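Local coordinates for protein triosephosphate isomerase (Trichomonas vaginalis, PDB 4O4V) that probably interconverts D-glyceraldehyde 3-phosphate and dihydroxyacetone phosphate as a homodimeric TIM-barrel isomerase of glycolysis and gluconeogenesis, at residues 4-9 with 239-244; 124-129 with 144-149; 42-47 with 60-65; 25-30 with 52-57. One frame throughout, in Å; residues are numbered along the deposited sequence. Where two conformers were deposited one is given.

How the contacts relate
All four contacts belong to one TIM barrel, and three reach its parallel sheet. Contacts 1 and 2 lie on opposite sides of the chain's centre, their centres about 23 Å apart, and each sets a strand against a helix of the outer layer. In contact 1 the Val-6 side chain is about 10 Å from a bound sodium ion. Contact 3 lies about 17 Å from contact 1 between centres and touches it where Asn-9 packs on Glu-63, beside the second subunit. Contact 4, its centre about 13 Å from contact 1's, shares an apolar seam with it, Ile-242 and Phe-241 meeting Ala-30 and Leu-27. Contacts 3 and 4 alternate along the chain and meet through Val-60 and Leu-54.

Contact 1 of 4, residues 4-9 with 239-244; sequences FFVGGN and PGFINI
Phe-241 reaches from the helix to the strand and meets both Val-6 and Gly-8 with one corner of its ring. CG stands anti to the backbone N (chi1 -174°), a setting that carries the ring away from the helix and onto strand 5-9. Its CE1 comes to 3.5 Å from Gly-8 CA, and its CZ lies 3.7 Å from Gly-8 N. The approach to Gly-8 CA is oblique, whereas the carbonyl carbon of Gly-7 lies at the ring edge, near its plane. Gly-8, with no side chain of its own, meets the ring with bare main chain.

Val-6 works through its two branches separately. CG1, on the far side of the CA-CB bond from the backbone N (chi1 177°), lies 3.7 Å from Phe-241 CE1, and the two side chains run past each other in opposite directions. The same methyl is 4.2 Å from Ile-244 CG2, while Val-6 CG2 is turned to the helix backbone, 4.0 Å from Ile-244 O.

No hydrogen bond crosses the interface, which is buried and apolar. Around it, Val-6 and Ile-244 also touch Val-232, and Phe-241 packs on Val-38. The segment axes approach to 9.8 Å at 157°, so the helix runs nearly antiparallel to the strand, as expected where the outer helices pack on the parallel barrel of a TIM fold.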
loop_
_atom_site.group_PDB
_atom_site.type_symbol
_atom_site.label_atom_id
_atom_site.label_comp_id
_atom_site.label_asym_id
_atom_site.label_seq_id
_atom_site.Cartn_x
_atom_site.Cartn_y
_atom_site.Cartn_z
ATOM N N PHE A 4 15.241 21.411 -14.432
ATOM C CA PHE A 4 15.032 21.381 -12.980
ATOM C C PHE A 4 13.757 20.608 -12.684
ATOM O O PHE A 4 12.768 20.733 -13.411
ATOM C CB PHE A 4 14.939 22.813 -12.451
ATOM C CG PHE A 4 15.224 22.967 -10.964
ATOM C CD1 PHE A 4 16.516 23.020 -10.501
ATOM C CD2 PHE A 4 14.205 23.136 -10.031
ATOM C CE1 PHE A 4 16.820 23.253 -9.190
ATOM C CE2 PHE A 4 14.510 23.356 -8.704
ATOM C CZ PHE A 4 15.812 23.418 -8.283
ATOM N N PHE A 5 13.781 19.844 -11.604
ATOM C CA PHE A 5 12.697 18.891 -11.298
ATOM C C PHE A 5 12.289 19.047 -9.855
ATOM O O PHE A 5 13.130 18.926 -8.964
ATOM C CB PHE A 5 13.218 17.476 -11.567
ATOM C CG PHE A 5 12.190 16.386 -11.402
ATOM C CD1 PHE A 5 11.840 15.914 -10.134
ATOM C CD2 PHE A 5 11.586 15.825 -12.509
ATOM C CE1 PHE A 5 10.909 14.894 -9.993
ATOM C CE2 PHE A 5 10.642 14.817 -12.360
ATOM C CZ PHE A 5 10.320 14.356 -11.096
ATOM N N VAL A 6 11.005 19.239 -9.606
ATOM C CA VAL A 6 10.482 19.316 -8.235
ATOM C C VAL A 6 9.351 18.352 -8.070
ATOM O O VAL A 6 8.300 18.467 -8.737
ATOM C CB VAL A 6 10.085 20.766 -7.860
ATOM C CG1 VAL A 6 9.482 20.819 -6.451
ATOM C CG2 VAL A 6 11.301 21.717 -7.988
ATOM N N GLY A 7 9.549 17.390 -7.180
ATOM C CA GLY A 7 8.515 16.440 -6.785
ATOM C C GLY A 7 7.962 16.799 -5.441
ATOM O O GLY A 7 8.723 17.018 -4.490
ATOM N N GLY A 8 6.661 16.904 -5.321
ATOM C CA GLY A 8 5.994 17.080 -4.043
ATOM C C GLY A 8 5.539 15.752 -3.489
ATOM O O GLY A 8 4.549 15.198 -4.010
ATOM N N ASN A 9 6.146 15.254 -2.433
ATOM C CA ASN A 9 5.744 13.985 -1.822
ATOM C C ASN A 9 4.808 14.278 -0.656
ATOM O O ASN A 9 5.254 14.670 0.419
ATOM C CB ASN A 9 6.985 13.242 -1.343
ATOM C CG ASN A 9 6.660 11.914 -0.716
ATOM O OD1 ASN A 9 5.525 11.418 -0.817
ATOM N ND2 ASN A 9 7.648 11.299 -0.109
ATOM N N PRO A 239 1.394 26.277 0.867
ATOM C CA PRO A 239 1.646 27.214 -0.236
ATOM C C PRO A 239 3.131 27.395 -0.564
ATOM O O PRO A 239 3.487 27.714 -1.712
ATOM C CB PRO A 239 1.012 28.526 0.254
ATOM C CG PRO A 239 -0.004 28.107 1.254
ATOM C CD PRO A 239 0.512 26.843 1.904
ATOM N N GLY A 240 4.004 27.149 0.404
ATOM C CA GLY A 240 5.441 27.257 0.181
ATOM C C GLY A 240 5.980 26.290 -0.873
ATOM O O GLY A 240 7.106 26.493 -1.372
ATOM N N PHE A 241 5.225 25.246 -1.227
ATOM C CA PHE A 241 5.621 24.399 -2.331
ATOM C C PHE A 241 5.900 25.233 -3.575
ATOM O O PHE A 241 6.827 24.940 -4.330
ATOM C CB PHE A 241 4.527 23.359 -2.622
ATOM C CG PHE A 241 4.901 22.350 -3.662
ATOM C CD1 PHE A 241 5.994 21.501 -3.459
ATOM C CD2 PHE A 241 4.208 22.263 -4.873
ATOM C CE1 PHE A 241 6.364 20.570 -4.407
ATOM C CE2 PHE A 241 4.567 21.316 -5.819
ATOM C CZ PHE A 241 5.642 20.473 -5.606
ATOM N N ILE A 242 5.129 26.291 -3.804
ATOM C CA ILE A 242 5.289 27.083 -5.023
ATOM C C ILE A 242 6.631 27.829 -5.002
ATOM O O ILE A 242 7.278 27.977 -6.027
ATOM C CB ILE A 242 4.068 28.020 -5.235
ATOM C CG1 ILE A 242 2.774 27.180 -5.150
ATOM C CG2 ILE A 242 4.231 28.776 -6.534
ATOM C CD1 ILE A 242 2.751 25.937 -6.043
ATOM N N ASN A 243 7.032 28.342 -3.837
ATOM C CA ASN A 243 8.343 28.949 -3.712
ATOM C C ASN A 243 9.426 27.979 -4.105
ATOM O O ASN A 243 10.396 28.340 -4.766
ATOM C CB ASN A 243 8.601 29.412 -2.279
ATOM C CG ASN A 243 7.651 30.455 -1.839
ATOM O OD1 ASN A 243 6.505 30.164 -1.493
ATOM N ND2 ASN A 243 8.104 31.697 -1.833
ATOM N N ILE A 244 9.289 26.732 -3.695
ATOM C CA ILE A 244 10.274 25.710 -4.004
ATOM C C ILE A 244 10.282 25.396 -5.506
ATOM O O ILE A 244 11.339 25.292 -6.105
ATOM C CB ILE A 244 10.065 24.464 -3.137
ATOM C CG1 ILE A 244 10.178 24.810 -1.652
ATOM C CG2 ILE A 244 11.032 23.405 -3.509
ATOM C CD1 ILE A 244 9.631 23.749 -0.703
#

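Contact 2 of 4, residues 124-129 with 144-149; sequences YCCGEH and AQIEKM
Tyr-124 offers one ring face to Met-149, and these two residues together with Gln-145 bury the largest areas here. Met-149 CG sits 3.5 Å from the ring centroid and only 7° off the normal, a CH-pi contact almost over the centre. The sulfur is displaced toward the CB end of the tyrosine, 3.5 Å from Tyr-124 CD1 yet still over the face, which makes a Met-aromatic contact as well. At the ring's edge, Tyr-124 OH donates to a water that in turn donates to Gln-145 O, linking the strand side chain to the helix backbone.

Gln-145 stretches from the helix to the turn after the strand, extended beyond CG. Its OE1 accepts from Gly-127 N at 2.9 Å, with an N-H...O angle of 164°; the donor lies in the amide carbonyl plane, on a lone pair. A second water joins Gln-145 NE2 to Gly-127 O, so both polar ends of this amide are tied to one glycine. Beside it, Cys-126 SG lies 4.0 Å from Ile-146 CD1.

Helix 144-149 runs back at 155° to strand 124-126, in the beta-alpha-beta crossover of the TIM barrel that joins strand 121-126 to the adjacent parallel strand 161-165.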
loop_
_atom_site.group_PDB
_atom_site.type_symbol
_atom_site.label_atom_id
_atom_site.label_comp_id
_atom_site.label_asym_id
_atom_site.label_seq_id
_atom_site.Cartn_x
_atom_site.Cartn_y
_atom_site.Cartn_z
ATOM N N TYR A 124 13.924 7.385 -7.762
ATOM C CA TYR A 124 14.563 6.331 -6.957
ATOM C C TYR A 124 15.370 6.980 -5.837
ATOM O O TYR A 124 16.263 7.801 -6.122
ATOM C CB TYR A 124 15.458 5.467 -7.840
ATOM C CG TYR A 124 15.891 4.174 -7.194
ATOM C CD1 TYR A 124 17.005 4.113 -6.400
ATOM C CD2 TYR A 124 15.154 3.012 -7.381
ATOM C CE1 TYR A 124 17.414 2.885 -5.821
ATOM C CE2 TYR A 124 15.552 1.821 -6.827
ATOM C CZ TYR A 124 16.663 1.762 -6.047
ATOM O OH TYR A 124 17.023 0.526 -5.540
ATOM N N CYS A 125 15.074 6.657 -4.591
ATOM C CA CYS A 125 15.671 7.317 -3.443
ATOM C C CYS A 125 16.777 6.503 -2.817
ATOM O O CYS A 125 16.715 5.282 -2.773
ATOM C CB CYS A 125 14.571 7.554 -2.389
ATOM S SG CYS A 125 13.165 8.540 -2.930
ATOM N N CYS A 126 17.784 7.215 -2.304
ATOM C CA CYS A 126 18.908 6.618 -1.600
ATOM C C CYS A 126 19.343 7.574 -0.499
ATOM O O CYS A 126 18.792 8.694 -0.388
ATOM C CB CYS A 126 20.052 6.426 -2.591
ATOM S SG CYS A 126 20.791 7.948 -3.253
ATOM N N GLY A 127 20.270 7.140 0.358
ATOM C CA GLY A 127 20.822 8.009 1.390
ATOM C C GLY A 127 21.282 7.227 2.598
ATOM O O GLY A 127 20.731 6.177 2.921
ATOM N N GLU A 128 22.309 7.768 3.274
ATOM C CA GLU A 128 22.921 7.100 4.417
ATOM C C GLU A 128 22.399 7.587 5.760
ATOM O O GLU A 128 21.898 8.697 5.909
ATOM C CB GLU A 128 24.445 7.234 4.363
ATOM C CG GLU A 128 25.040 8.468 5.002
ATOM C CD GLU A 128 24.893 9.767 4.249
ATOM O OE1 GLU A 128 24.143 9.833 3.222
ATOM O OE2 GLU A 128 25.526 10.758 4.674
ATOM N N HIS A 129 22.564 6.719 6.744
ATOM C CA HIS A 129 22.179 6.960 8.131
ATOM C C HIS A 129 23.335 7.559 8.916
ATOM O O HIS A 129 24.472 7.683 8.444
ATOM C CB HIS A 129 21.756 5.656 8.787
ATOM C CG HIS A 129 20.555 5.043 8.147
ATOM N ND1 HIS A 129 20.592 4.362 6.953
ATOM C CD2 HIS A 129 19.262 5.031 8.540
ATOM C CE1 HIS A 129 19.367 3.974 6.627
ATOM N NE2 HIS A 129 18.546 4.354 7.581
ATOM N N ALA A 144 26.946 1.786 -2.825
ATOM C CA ALA A 144 26.409 0.440 -2.826
ATOM C C ALA A 144 24.942 0.454 -3.236
ATOM O O ALA A 144 24.495 -0.426 -3.967
ATOM C CB ALA A 144 26.581 -0.210 -1.449
ATOM N N GLN A 145 24.179 1.437 -2.751
ATOM C CA GLN A 145 22.768 1.529 -3.112
ATOM C C GLN A 145 22.597 1.796 -4.607
ATOM O O GLN A 145 21.743 1.186 -5.273
ATOM C CB GLN A 145 22.082 2.629 -2.316
ATOM C CG GLN A 145 21.995 2.355 -0.821
ATOM C CD GLN A 145 21.192 3.409 -0.111
ATOM O OE1 GLN A 145 21.459 4.613 -0.260
ATOM N NE2 GLN A 145 20.185 2.988 0.633
ATOM N N ILE A 146 23.353 2.751 -5.124
ATOM C CA ILE A 146 23.256 3.103 -6.554
ATOM C C ILE A 146 23.747 1.949 -7.422
ATOM O O ILE A 146 23.170 1.680 -8.478
ATOM C CB ILE A 146 23.997 4.404 -6.850
ATOM C CG1 ILE A 146 23.375 5.587 -6.086
ATOM C CG2 ILE A 146 24.062 4.669 -8.385
ATOM C CD1 ILE A 146 21.999 5.982 -6.519
ATOM N N GLU A 147 24.773 1.236 -6.984
ATOM C CA GLU A 147 25.259 0.085 -7.726
ATOM C C GLU A 147 24.266 -1.074 -7.752
ATOM O O GLU A 147 24.304 -1.879 -8.685
ATOM C CB GLU A 147 26.625 -0.360 -7.187
ATOM C CG GLU A 147 27.753 0.638 -7.454
ATOM C CD GLU A 147 29.081 0.208 -6.861
ATOM O OE1 GLU A 147 29.713 -0.706 -7.432
ATOM O OE2 GLU A 147 29.516 0.791 -5.847
ATOM N N LYS A 148 23.385 -1.181 -6.764
ATOM C CA LYS A 148 22.289 -2.151 -6.844
ATOM C C LYS A 148 21.186 -1.695 -7.798
ATOM O O LYS A 148 20.540 -2.522 -8.450
ATOM C CB LYS A 148 21.694 -2.408 -5.451
ATOM N N MET A 149 20.980 -0.393 -7.899
ATOM C CA MET A 149 19.976 0.155 -8.810
ATOM C C MET A 149 20.387 0.043 -10.284
ATOM O O MET A 149 19.578 -0.285 -11.150
ATOM C CB MET A 149 19.719 1.637 -8.463
ATOM C CG MET A 149 18.570 2.295 -9.234
ATOM S SD MET A 149 18.673 4.113 -9.440
ATOM C CE MET A 149 20.008 4.214 -10.599
HETATM O O HOH W 1 19.226 0.704 -3.963
HETATM O O HOH W 2 18.435 4.889 2.036
#

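Contact 3 of 4, residues 42-47 with 60-65; sequences APFIFL and VSAENV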
loop_
_atom_site.group_PDB
_atom_site.type_symbol
_atom_site.label_atom_id
_atom_site.label_comp_id
_atom_site.label_asym_id
_atom_site.label_seq_id
_atom_site.Cartn_x
_atom_site.Cartn_y
_atom_site.Cartn_z
ATOM N N ALA A 42 0.957 11.322 -4.248
ATOM C CA ALA A 42 -0.109 11.283 -3.245
ATOM C C ALA A 42 -0.437 9.845 -2.886
ATOM O O ALA A 42 -0.105 8.918 -3.635
ATOM C CB ALA A 42 -1.329 11.987 -3.780
ATOM N N PRO A 43 -1.165 9.641 -1.785
ATOM C CA PRO A 43 -1.624 8.286 -1.428
ATOM C C PRO A 43 -2.451 7.651 -2.531
ATOM O O PRO A 43 -3.201 8.329 -3.243
ATOM C CB PRO A 43 -2.477 8.527 -0.175
ATOM C CG PRO A 43 -1.871 9.749 0.439
ATOM C CD PRO A 43 -1.462 10.610 -0.710
ATOM N N PHE A 44 -2.371 6.331 -2.643
ATOM C CA PHE A 44 -3.036 5.624 -3.728
ATOM C C PHE A 44 -4.492 6.003 -3.883
ATOM O O PHE A 44 -4.983 6.172 -5.003
ATOM C CB PHE A 44 -2.989 4.105 -3.532
ATOM C CG PHE A 44 -1.631 3.474 -3.599
ATOM C CD1 PHE A 44 -0.847 3.553 -4.739
ATOM C CD2 PHE A 44 -1.160 2.745 -2.532
ATOM C CE1 PHE A 44 0.402 2.905 -4.784
ATOM C CE2 PHE A 44 0.081 2.097 -2.582
ATOM C CZ PHE A 44 0.842 2.192 -3.705
ATOM N N ILE A 45 -5.207 6.090 -2.757
ATOM C CA ILE A 45 -6.646 6.290 -2.787
ATOM C C ILE A 45 -7.024 7.693 -3.268
ATOM O O ILE A 45 -8.177 7.913 -3.683
ATOM C CB ILE A 45 -7.232 5.960 -1.400
ATOM C CG1 ILE A 45 -8.745 5.726 -1.489
ATOM C CG2 ILE A 45 -6.877 7.009 -0.360
ATOM C CD1 ILE A 45 -9.380 5.264 -0.166
ATOM N N PHE A 46 -6.082 8.625 -3.240
ATOM C CA PHE A 46 -6.293 9.968 -3.774
ATOM C C PHE A 46 -5.777 10.140 -5.202
ATOM O O PHE A 46 -6.011 11.185 -5.818
ATOM C CB PHE A 46 -5.616 11.030 -2.895
ATOM C CG PHE A 46 -6.138 11.122 -1.482
ATOM C CD1 PHE A 46 -7.459 10.852 -1.150
ATOM C CD2 PHE A 46 -5.285 11.497 -0.460
ATOM C CE1 PHE A 46 -7.895 10.942 0.194
ATOM C CE2 PHE A 46 -5.723 11.586 0.872
ATOM C CZ PHE A 46 -7.031 11.330 1.184
ATOM N N LEU A 47 -5.102 9.151 -5.762
ATOM C CA LEU A 47 -4.549 9.311 -7.100
ATOM C C LEU A 47 -5.613 9.579 -8.166
ATOM O O LEU A 47 -5.380 10.405 -9.038
ATOM C CB LEU A 47 -3.678 8.119 -7.492
ATOM C CG LEU A 47 -2.348 7.976 -6.716
ATOM C CD1 LEU A 47 -1.639 6.716 -7.128
ATOM C CD2 LEU A 47 -1.425 9.147 -6.912
ATOM N N VAL A 60 1.162 13.538 -12.102
ATOM C CA VAL A 60 0.879 12.808 -10.874
ATOM C C VAL A 60 1.838 11.633 -10.723
ATOM O O VAL A 60 2.244 10.997 -11.706
ATOM C CB VAL A 60 -0.591 12.342 -10.931
ATOM C CG1 VAL A 60 -0.967 11.525 -9.716
ATOM C CG2 VAL A 60 -1.522 13.529 -11.005
ATOM N N SER A 61 2.166 11.301 -9.478
ATOM C CA SER A 61 2.996 10.158 -9.146
ATOM C C SER A 61 2.412 9.335 -8.022
ATOM O O SER A 61 1.835 9.856 -7.068
ATOM C CB SER A 61 4.372 10.661 -8.679
ATOM O OG SER A 61 5.282 9.619 -8.391
ATOM N N ALA A 62 2.583 8.018 -8.130
ATOM C CA ALA A 62 2.415 7.162 -6.967
ATOM C C ALA A 62 3.575 7.285 -6.007
ATOM O O ALA A 62 4.647 7.814 -6.347
ATOM C CB ALA A 62 2.266 5.711 -7.408
ATOM N N GLU A 63 3.401 6.785 -4.796
ATOM C CA GLU A 63 4.418 6.827 -3.749
ATOM C C GLU A 63 5.165 5.501 -3.581
ATOM O O GLU A 63 6.124 5.411 -2.809
ATOM C CB GLU A 63 3.825 7.241 -2.401
ATOM C CG GLU A 63 3.366 8.714 -2.370
ATOM C CD GLU A 63 2.802 9.134 -1.029
ATOM O OE1 GLU A 63 3.062 8.479 -0.011
ATOM O OE2 GLU A 63 2.063 10.178 -1.001
ATOM N N ASN A 64 4.713 4.485 -4.304
ATOM C CA ASN A 64 5.248 3.126 -4.263
ATOM C C ASN A 64 4.509 2.321 -5.329
ATOM O O ASN A 64 3.409 2.711 -5.731
ATOM C CB ASN A 64 5.015 2.492 -2.885
ATOM C CG ASN A 64 5.626 1.127 -2.747
ATOM O OD1 ASN A 64 6.723 0.893 -3.211
ATOM N ND2 ASN A 64 4.891 0.217 -2.102
ATOM N N VAL A 65 5.059 1.173 -5.706
ATOM C CA VAL A 65 4.361 0.168 -6.522
ATOM C C VAL A 65 4.900 -1.188 -6.123
ATOM O O VAL A 65 5.984 -1.302 -5.538
ATOM C CB VAL A 65 4.573 0.358 -8.045
ATOM C CG1 VAL A 65 4.093 1.680 -8.529
ATOM C CG2 VAL A 65 6.014 0.172 -8.452
HETATM O O HOH W 3 0.736 6.350 -4.011
#
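Leu-47 and Phe-44 both hold CG opposite the carbonyl carbon (chi1 -69° and -66°), and these settings bring their ends to the neighbouring segment 60-65. The site is a loop of the TIM barrel: residues 42-47 lead from strand 37-41 through a 3-10 turn into helix 47-53, and lie against strand 59-62 and the chain that follows it.

Leu-47 divides its two methyls between successive residues. CD2 lies 3.7 Å from Val-60 CG1 and also touches the carbonyl oxygen of Ser-61, while CD1 rests 4.0 Å from Ala-62 CB. The Phe-44 ring puts its CE1 edge 3.2 Å from Asn-64 O, near the ring plane, and one of its faces carries a water. That water donates to Ala-42 O and accepts from Glu-63 N, so it bridges the two backbones next to a direct bond, Ala-42 N to Ser-61 O at 3.3 Å.

Glu-63 is extended beyond CG (chi2 -179°), running beside Pro-43 with both side chains pointing the same way. Its OE1 accepts from Gly-75 N of the second subunit, where Phe-44 also packs on Gly-75 and Pro-43 on Met-81 of that subunit; Asn-64 OD1 is bonded to Lys-111 within the chain. The contact is therefore part of the dimer interface. The other carboxylate oxygen, Glu-63 OE2, lies 3.1 Å from Ala-42 C and 3.6 Å from Pro-43 CD.

Contact 4 of 4, residues 25-30 with 52-57; sequences EMLNGA and QKLRKD
Arg-55 NH1 forms two hydrogen bonds to main-chain oxygens of segment 25-30, at 2.9 Å to Ala-30 O and 3.0 Å to Leu-27 O. The Ala-30 bond is the straighter, with an N-H...O angle of 171°, and both acceptors lie close to the guanidinium plane. Leu-27 O also receives Ala-30 N, so it serves two donors. Arg-55 CG stands between the backbone N and the carbonyl carbon (chi1 57°), and the chain bends at chi3, bringing the guanidinium back to segment 25-30. On its other side the guanidinium forms a side-on salt bridge with Asp-57: NE meets OD1 and NH2 meets OD2, each at 2.9 Å, which fixes its rotation. A water that accepts from Arg-55 NH2 and donates to Ala-30 O also lies at the guanidinium edge, in its plane.

Asn-28 adds a second clamp. Its OD1 accepts from Arg-55 N at 2.9 Å, the donor standing 38° out of the amide carbonyl plane, and its ND2 donates to Lys-53 O at 3.0 Å. One amide thus holds two backbone groups on either side of Leu-54, where helix 47-53 ends. Arg-55 CB and CG lie against Asn-28 OD1.

The apolar part of the contact is Leu-27 CD1 against Leu-54 CD1, 4.2 Å apart. Arg-55 also makes a cation-pi contact with Trp-58. The whole arrangement joins the C-terminal ends of helices 17-28 and 47-53, neighbours in the outer layer of the barrel, with helix 240-246 touching Leu-27 and Ala-30 and strand 59-62 following just after Trp-58.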
loop_
_atom_site.group_PDB
_atom_site.type_symbol
_atom_site.label_atom_id
_atom_site.label_comp_id
_atom_site.label_asym_id
_atom_site.label_seq_id
_atom_site.Cartn_x
_atom_site.Cartn_y
_atom_site.Cartn_z
ATOM N N GLU A 25 -6.762 22.577 -5.559
ATOM C CA GLU A 25 -7.227 23.903 -5.985
ATOM C C GLU A 25 -6.142 24.957 -5.792
ATOM O O GLU A 25 -5.938 25.815 -6.682
ATOM C CB GLU A 25 -8.485 24.283 -5.216
ATOM N N MET A 26 -5.410 24.906 -4.692
ATOM C CA MET A 26 -4.337 25.871 -4.442
ATOM C C MET A 26 -3.190 25.701 -5.413
ATOM O O MET A 26 -2.629 26.675 -5.913
ATOM C CB MET A 26 -3.851 25.741 -3.005
ATOM C CG MET A 26 -2.680 26.671 -2.621
ATOM S SD MET A 26 -1.002 26.168 -3.112
ATOM C CE MET A 26 -0.683 24.804 -2.025
ATOM N N LEU A 27 -2.827 24.478 -5.705
ATOM C CA LEU A 27 -1.777 24.227 -6.676
ATOM C C LEU A 27 -2.188 24.702 -8.065
ATOM O O LEU A 27 -1.350 25.215 -8.821
ATOM C CB LEU A 27 -1.438 22.735 -6.739
ATOM C CG LEU A 27 -0.888 22.114 -5.445
ATOM C CD1 LEU A 27 -0.703 20.629 -5.574
ATOM C CD2 LEU A 27 0.428 22.772 -5.043
ATOM N N ASN A 28 -3.451 24.518 -8.437
ATOM C CA ASN A 28 -3.898 24.892 -9.758
ATOM C C ASN A 28 -3.865 26.384 -10.027
ATOM O O ASN A 28 -3.791 26.793 -11.186
ATOM C CB ASN A 28 -5.310 24.361 -9.962
ATOM C CG ASN A 28 -5.329 22.882 -10.212
ATOM O OD1 ASN A 28 -4.289 22.239 -10.359
ATOM N ND2 ASN A 28 -6.508 22.324 -10.271
ATOM N N GLY A 29 -3.902 27.207 -9.015
ATOM C CA GLY A 29 -3.831 28.655 -9.171
ATOM C C GLY A 29 -2.424 29.227 -9.027
ATOM O O GLY A 29 -2.246 30.458 -9.116
ATOM N N ALA A 30 -1.426 28.385 -8.826
ATOM C CA ALA A 30 -0.054 28.852 -8.571
ATOM C C ALA A 30 0.638 29.327 -9.845
ATOM O O ALA A 30 0.530 28.714 -10.887
ATOM C CB ALA A 30 0.747 27.740 -7.940
ATOM N N GLN A 52 -7.580 13.423 -12.119
ATOM C CA GLN A 52 -8.699 14.140 -12.705
ATOM C C GLN A 52 -8.564 15.651 -12.599
ATOM O O GLN A 52 -8.835 16.378 -13.573
ATOM C CB GLN A 52 -9.986 13.684 -12.026
ATOM N N LYS A 53 -8.127 16.155 -11.451
ATOM C CA LYS A 53 -8.260 17.567 -11.126
ATOM C C LYS A 53 -6.993 18.403 -11.205
ATOM O O LYS A 53 -7.084 19.619 -11.326
ATOM C CB LYS A 53 -8.865 17.716 -9.751
ATOM C CG LYS A 53 -10.269 17.171 -9.672
ATOM C CD LYS A 53 -10.869 17.302 -8.273
ATOM C CE LYS A 53 -12.325 16.810 -8.217
ATOM N NZ LYS A 53 -12.454 15.347 -8.432
ATOM N N LEU A 54 -5.817 17.799 -11.130
ATOM C CA LEU A 54 -4.583 18.577 -11.118
ATOM C C LEU A 54 -4.290 19.163 -12.492
ATOM O O LEU A 54 -4.485 18.503 -13.530
ATOM C CB LEU A 54 -3.406 17.692 -10.687
ATOM C CG LEU A 54 -2.079 18.427 -10.521
ATOM C CD1 LEU A 54 -2.143 19.429 -9.338
ATOM C CD2 LEU A 54 -0.966 17.401 -10.317
ATOM N N ARG A 55 -3.813 20.396 -12.489
ATOM C CA ARG A 55 -3.327 21.074 -13.671
ATOM C C ARG A 55 -2.509 20.145 -14.558
ATOM O O ARG A 55 -1.602 19.454 -14.097
ATOM C CB ARG A 55 -2.525 22.309 -13.252
ATOM C CG ARG A 55 -1.338 22.018 -12.313
ATOM C CD ARG A 55 -0.775 23.252 -11.704
ATOM N NE ARG A 55 -0.118 24.061 -12.715
ATOM C CZ ARG A 55 0.231 25.314 -12.546
ATOM N NH1 ARG A 55 0.007 25.915 -11.398
ATOM N NH2 ARG A 55 0.859 25.956 -13.518
ATOM N N LYS A 56 -2.809 20.154 -15.853
ATOM C CA LYS A 56 -2.261 19.170 -16.777
ATOM C C LYS A 56 -0.831 19.454 -17.213
ATOM O O LYS A 56 -0.217 18.595 -17.859
ATOM C CB LYS A 56 -3.159 19.058 -18.017
ATOM N N ASP A 57 -0.304 20.627 -16.880
ATOM C CA ASP A 57 1.109 20.886 -17.107
ATOM C C ASP A 57 2.031 20.250 -16.048
ATOM O O ASP A 57 3.246 20.296 -16.196
ATOM C CB ASP A 57 1.391 22.392 -17.248
ATOM C CG ASP A 57 0.991 23.225 -16.040
ATOM O OD1 ASP A 57 0.024 22.884 -15.339
ATOM O OD2 ASP A 57 1.640 24.255 -15.784
HETATM O O HOH W 4 1.909 28.670 -13.822
#